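Long-range contacts in fimbrial protein MyfA (PDB 5LND), which builds, as the major pilus subunit, the Myf fimbriae of Yersinia enterocolitica, a probable virulence factor found only in pathogenic serotypes: residues Phe2-Lys7 / Leu27-Ser32; Leu61-Leu66 / Ala84-Ala89. One frame throughout, in Å; residues are numbered along the deposited sequence.

In the fold
From the N terminus, the chain enters strand 3-8 and returns along strand 22-30; contact 1 (2-7 with 27-32) closes this first loop, 20 residues apart at its nearest ends. The chain then passes through the long, broken strand 37-52 and strand 58-60 before contact 2 (61-66 with 84-89) shuts a second loop around strands 67-69 and 72-75. The two loops follow in series, neither nested nor crossed. They meet because strand 22-30 lies between strands 3-8 and 81-88 in one antiparallel sheet of the Ig-like sandwich: the contact centres are about 16 Å apart, and the Phe86 ring packs against Leu27 and Phe6.

Contact 1: residues Phe2-Lys7 / Leu27-Ser32; sequences FSVEFK and LVMSDS
Ser3 and Ser30 form a hydrogen-bonded pair in an antiparallel ladder, as do Glu5 and Val28 two residues further along strand 3-7. Ser30 N to Ser3 O, at 2.9 Å, is nearly straight, 171° at the hydrogen, whereas Ser3 N reaches Ser30 O from a direction tilted out of the carbonyl plane. In the second pair both donors lie in the carbonyl planes, with Val28 N to Glu5 O at 2.7 Å. Val28 O, which accepts from Glu5 N, is also met by Val4 CA in a CA-H...O contact at 3.2 Å.

On the face of Ser3, Glu5, Val28 and Ser30, one water donates to Val28 O and hydrogen-bonds to both Ser3 OG and Ser30 OG. The two hydroxyls, OG of Ser3 and OG of Ser30, stand 4.1 Å apart.

On the face of Val4, Phe6, Leu27 and Met29, Val4 CG1, anti to its own nitrogen (chi1 -177°), meets Leu27 CD1 at 3.6 Å, and the two side chains cross obliquely. Leu27 CB touches the edge of the Phe6 ring in its plane, 3.8 Å from CD1 of Phe6.

This face turns into the sandwich: Val4 and Phe6 lie on Ile124 and Ala126 of strand 118-130, probably the donor strand that completes this self-complemented subunit, Met29 on Trp38 and Val40 of strand 37-52, while strand 81-88 flanks 27-30 through backbone bonds from Leu27 and Met29.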
loop_
_atom_site.group_PDB
_atom_site.type_symbol
_atom_site.label_atom_id
_atom_site.label_comp_id
_atom_site.label_asym_id
_atom_site.label_seq_id
_atom_site.Cartn_x
_atom_site.Cartn_y
_atom_site.Cartn_z
ATOM N N PHE B 2 -31.169 6.589 17.178
ATOM C CA PHE B 2 -29.756 6.405 16.843
ATOM C C PHE B 2 -29.538 6.481 15.335
ATOM O O PHE B 2 -30.228 5.813 14.554
ATOM C CB PHE B 2 -29.251 5.065 17.394
ATOM C CG PHE B 2 -28.079 4.470 16.629
ATOM C CD1 PHE B 2 -26.770 4.835 16.930
ATOM C CD2 PHE B 2 -28.287 3.512 15.638
ATOM C CE1 PHE B 2 -25.700 4.287 16.237
ATOM C CE2 PHE B 2 -27.220 2.960 14.954
ATOM C CZ PHE B 2 -25.929 3.348 15.251
ATOM N N SER B 3 -28.565 7.293 14.940
ATOM C CA SER B 3 -28.245 7.485 13.540
ATOM C C SER B 3 -26.760 7.750 13.419
ATOM O O SER B 3 -26.141 8.263 14.348
ATOM C CB SER B 3 -29.011 8.671 12.979
ATOM O OG SER B 3 -28.416 9.888 13.378
ATOM N N VAL B 4 -26.186 7.395 12.276
ATOM C CA VAL B 4 -24.778 7.668 11.995
ATOM C C VAL B 4 -24.675 8.262 10.598
ATOM O O VAL B 4 -25.427 7.878 9.712
ATOM C CB VAL B 4 -23.935 6.378 12.052
ATOM C CG1 VAL B 4 -22.466 6.675 11.834
ATOM C CG2 VAL B 4 -24.125 5.687 13.375
ATOM N N GLU B 5 -23.783 9.224 10.394
ATOM C CA GLU B 5 -23.437 9.603 9.029
ATOM C C GLU B 5 -21.937 9.644 8.850
ATOM O O GLU B 5 -21.229 10.232 9.654
ATOM C CB GLU B 5 -24.043 10.942 8.614
ATOM C CG GLU B 5 -23.553 11.439 7.231
ATOM C CD GLU B 5 -24.077 10.626 6.028
ATOM O OE1 GLU B 5 -23.892 9.388 5.973
ATOM O OE2 GLU B 5 -24.660 11.243 5.108
ATOM N N PHE B 6 -21.466 9.020 7.779
ATOM C CA PHE B 6 -20.045 8.941 7.489
ATOM C C PHE B 6 -19.804 9.210 6.004
ATOM O O PHE B 6 -20.264 8.459 5.145
ATOM C CB PHE B 6 -19.530 7.557 7.868
ATOM C CG PHE B 6 -18.049 7.402 7.724
ATOM C CD1 PHE B 6 -17.188 8.091 8.555
ATOM C CD2 PHE B 6 -17.520 6.552 6.772
ATOM C CE1 PHE B 6 -15.823 7.948 8.438
ATOM C CE2 PHE B 6 -16.156 6.395 6.654
ATOM C CZ PHE B 6 -15.308 7.097 7.489
ATOM N N LYS B 7 -19.091 10.291 5.710
ATOM C CA LYS B 7 -18.882 10.723 4.340
ATOM C C LYS B 7 -17.444 11.134 4.150
ATOM O O LYS B 7 -16.789 11.554 5.097
ATOM C CB LYS B 7 -19.772 11.920 4.015
ATOM C CG LYS B 7 -21.251 11.645 4.114
ATOM C CD LYS B 7 -22.067 12.737 3.441
ATOM C CE LYS B 7 -21.747 14.101 4.016
ATOM N NZ LYS B 7 -22.747 15.123 3.592
ATOM N N LEU B 27 -17.483 12.076 10.310
ATOM C CA LEU B 27 -18.385 11.144 10.968
ATOM C C LEU B 27 -19.297 11.874 11.932
ATOM O O LEU B 27 -18.853 12.768 12.646
ATOM C CB LEU B 27 -17.574 10.099 11.735
ATOM C CG LEU B 27 -18.350 9.256 12.751
ATOM C CD1 LEU B 27 -19.284 8.306 12.069
ATOM C CD2 LEU B 27 -17.391 8.512 13.637
ATOM N N VAL B 28 -20.575 11.499 11.946
ATOM C CA VAL B 28 -21.526 12.051 12.904
ATOM C C VAL B 28 -22.302 10.938 13.584
ATOM O O VAL B 28 -23.024 10.193 12.928
ATOM C CB VAL B 28 -22.524 13.010 12.230
ATOM C CG1 VAL B 28 -23.462 13.593 13.261
ATOM C CG2 VAL B 28 -21.781 14.120 11.524
ATOM N N MET B 29 -22.155 10.826 14.899
ATOM C CA MET B 29 -22.854 9.801 15.665
ATOM C C MET B 29 -23.881 10.454 16.594
ATOM O O MET B 29 -23.517 11.185 17.516
ATOM C CB MET B 29 -21.854 8.956 16.467
ATOM C CG MET B 29 -20.830 8.197 15.625
ATOM S SD MET B 29 -19.474 7.477 16.559
ATOM C CE MET B 29 -18.560 8.936 17.024
ATOM N N SER B 30 -25.159 10.180 16.351
ATOM C CA SER B 30 -26.232 10.846 17.078
ATOM C C SER B 30 -27.118 9.936 17.923
ATOM O O SER B 30 -27.428 8.808 17.532
ATOM C CB SER B 30 -27.108 11.640 16.113
ATOM O OG SER B 30 -26.385 12.709 15.546
ATOM N N ASP B 31 -27.511 10.460 19.086
ATOM C CA ASP B 31 -28.611 9.926 19.888
ATOM C C ASP B 31 -28.941 10.857 21.044
ATOM O O ASP B 31 -28.055 11.264 21.788
ATOM C CB ASP B 31 -28.293 8.544 20.444
ATOM C CG ASP B 31 -29.543 7.792 20.846
ATOM O OD1 ASP B 31 -30.631 8.401 20.839
ATOM O OD2 ASP B 31 -29.445 6.594 21.168
ATOM N N SER B 32 -30.222 11.172 21.201
ATOM C CA SER B 32 -30.682 11.982 22.325
ATOM C C SER B 32 -31.043 11.108 23.515
ATOM O O SER B 32 -31.231 11.604 24.621
ATOM C CB SER B 32 -31.887 12.819 21.920
ATOM O OG SER B 32 -32.903 12.008 21.355
HETATM O O HOH W 1 -25.766 11.339 12.957
#

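Contact 2: residues Leu61-Leu66 / Ala84-Ala89; sequences LHTNEL and ATFFLA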
loop_
_atom_site.group_PDB
_atom_site.type_symbol
_atom_site.label_atom_id
_atom_site.label_comp_id
_atom_site.label_asym_id
_atom_site.label_seq_id
_atom_site.Cartn_x
_atom_site.Cartn_y
_atom_site.Cartn_z
ATOM N N LEU B 61 -5.266 6.631 9.380
ATOM C CA LEU B 61 -6.255 7.654 9.704
ATOM C C LEU B 61 -6.022 8.161 11.119
ATOM O O LEU B 61 -5.558 7.415 11.978
ATOM C CB LEU B 61 -7.662 7.096 9.563
ATOM C CG LEU B 61 -8.060 6.752 8.141
ATOM C CD1 LEU B 61 -9.486 6.222 8.135
ATOM C CD2 LEU B 61 -7.914 7.967 7.247
ATOM N N HIS B 62 -6.325 9.434 11.343
ATOM C CA HIS B 62 -6.161 10.061 12.645
ATOM C C HIS B 62 -7.352 10.948 12.924
ATOM O O HIS B 62 -7.979 11.473 12.007
ATOM C CB HIS B 62 -4.910 10.931 12.680
ATOM C CG HIS B 62 -3.680 10.246 12.192
ATOM N ND1 HIS B 62 -2.854 9.520 13.022
ATOM C CD2 HIS B 62 -3.130 10.178 10.958
ATOM C CE1 HIS B 62 -1.847 9.037 12.319
ATOM N NE2 HIS B 62 -1.993 9.419 11.062
ATOM N N THR B 63 -7.645 11.129 14.203
ATOM C CA THR B 63 -8.734 11.990 14.632
ATOM C C THR B 63 -8.335 12.667 15.935
ATOM O O THR B 63 -7.724 12.047 16.799
ATOM C CB THR B 63 -10.072 11.198 14.777
ATOM O OG1 THR B 63 -11.127 12.080 15.166
ATOM C CG2 THR B 63 -9.953 10.083 15.798
ATOM N N ASN B 64 -8.653 13.949 16.053
ATOM C CA ASN B 64 -8.345 14.696 17.260
ATOM C C ASN B 64 -9.540 14.734 18.197
ATOM O O ASN B 64 -9.497 15.372 19.244
ATOM C CB ASN B 64 -7.927 16.127 16.916
ATOM C CG ASN B 64 -6.583 16.199 16.215
ATOM O OD1 ASN B 64 -5.677 15.415 16.496
ATOM N ND2 ASN B 64 -6.448 17.148 15.293
ATOM N N GLU B 65 -10.609 14.052 17.807
ATOM C CA GLU B 65 -11.840 14.048 18.572
ATOM C C GLU B 65 -12.060 12.748 19.328
ATOM O O GLU B 65 -12.854 12.713 20.259
ATOM C CB GLU B 65 -13.039 14.315 17.660
ATOM C CG GLU B 65 -13.001 15.657 16.930
ATOM C CD GLU B 65 -12.062 15.647 15.750
ATOM O OE1 GLU B 65 -11.922 14.587 15.117
ATOM O OE2 GLU B 65 -11.443 16.687 15.472
ATOM N N LEU B 66 -11.366 11.683 18.940
ATOM C CA LEU B 66 -11.571 10.382 19.573
ATOM C C LEU B 66 -10.288 9.804 20.161
ATOM O O LEU B 66 -9.190 10.081 19.692
ATOM C CB LEU B 66 -12.186 9.382 18.593
ATOM C CG LEU B 66 -13.377 9.787 17.723
ATOM C CD1 LEU B 66 -13.683 8.660 16.779
ATOM C CD2 LEU B 66 -14.607 10.100 18.517
ATOM N N ALA B 84 -16.690 13.804 14.337
ATOM C CA ALA B 84 -15.256 13.565 14.242
ATOM C C ALA B 84 -14.821 13.689 12.800
ATOM O O ALA B 84 -15.520 13.221 11.903
ATOM C CB ALA B 84 -14.901 12.204 14.781
ATOM N N THR B 85 -13.677 14.331 12.580
ATOM C CA THR B 85 -13.045 14.327 11.265
ATOM C C THR B 85 -11.824 13.419 11.308
ATOM O O THR B 85 -11.044 13.463 12.257
ATOM C CB THR B 85 -12.617 15.729 10.821
ATOM O OG1 THR B 85 -13.735 16.618 10.892
ATOM C CG2 THR B 85 -12.097 15.707 9.392
ATOM N N PHE B 86 -11.670 12.585 10.289
ATOM C CA PHE B 86 -10.492 11.748 10.184
ATOM C C PHE B 86 -9.582 12.332 9.123
ATOM O O PHE B 86 -9.982 12.491 7.967
ATOM C CB PHE B 86 -10.877 10.305 9.857
ATOM C CG PHE B 86 -11.676 9.637 10.938
ATOM C CD1 PHE B 86 -11.048 8.871 11.911
ATOM C CD2 PHE B 86 -13.062 9.781 10.985
ATOM C CE1 PHE B 86 -11.786 8.254 12.914
ATOM C CE2 PHE B 86 -13.809 9.171 11.988
ATOM C CZ PHE B 86 -13.166 8.407 12.951
ATOM N N PHE B 87 -8.362 12.667 9.525
ATOM C CA PHE B 87 -7.446 13.347 8.631
ATOM C C PHE B 87 -6.200 12.509 8.368
ATOM O O PHE B 87 -5.906 11.570 9.108
ATOM C CB PHE B 87 -7.060 14.706 9.211
ATOM C CG PHE B 87 -6.308 14.616 10.503
ATOM C CD1 PHE B 87 -4.934 14.451 10.510
ATOM C CD2 PHE B 87 -6.976 14.695 11.714
ATOM C CE1 PHE B 87 -4.248 14.358 11.689
ATOM C CE2 PHE B 87 -6.292 14.603 12.905
ATOM C CZ PHE B 87 -4.923 14.433 12.892
ATOM N N LEU B 88 -5.480 12.855 7.305
ATOM C CA LEU B 88 -4.195 12.242 7.008
ATOM C C LEU B 88 -3.114 13.127 7.615
ATOM O O LEU B 88 -3.239 14.345 7.605
ATOM C CB LEU B 88 -4.011 12.131 5.504
ATOM C CG LEU B 88 -5.153 11.471 4.749
ATOM C CD1 LEU B 88 -4.791 11.315 3.289
ATOM C CD2 LEU B 88 -5.496 10.132 5.377
ATOM N N ALA B 89 -2.062 12.529 8.160
ATOM C CA ALA B 89 -1.032 13.326 8.811
ATOM C C ALA B 89 -0.197 14.105 7.795
ATOM O O ALA B 89 0.017 13.665 6.665
ATOM C CB ALA B 89 -0.151 12.460 9.690
HETATM O O HOH W 2 -1.923 9.836 7.825
#
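A connecting loop of the Ig-like sandwich, 61-66, runs along strand 84-88 and joins it by a single antiparallel bridge. His62 and Phe87 form this hydrogen-bonded pair, with Phe87 N to His62 O at 2.8 Å and His62 N to Phe87 O at 3.1 Å. Beside the backbone bonds, His62 CB lies over one face of the Phe87 ring in a CH-pi contact, 3.8 Å from its centroid. The imidazole is slid aside: the rings, their planes at 28°, barely overlap. Phe87 CG lies between its backbone N and carbonyl carbon (chi1 64°), which swings the ring over the loop, where Asn64 ND2 comes within 3.5 Å of CE2 of Phe87.

Glu65, bent at chi2 (77°), bonds through OE1 to two donors from opposite faces of its carboxylate: Thr63 OG1 at 2.6 Å and Thr85 N at 3.1 Å. This ties the loop to itself and to the strand. Thr63 lies alongside Phe86, its CB 3.8 Å from CD1 of Phe86 and its CG2 near CE1, while Leu66 CD1 nears CZ.

On the inner side, Phe86 meets Trp73 of strand 72-75 edge-to-face, while strand 22-30 pairs with the other edge of 84-88 through Ala24, Phe25 and Leu27.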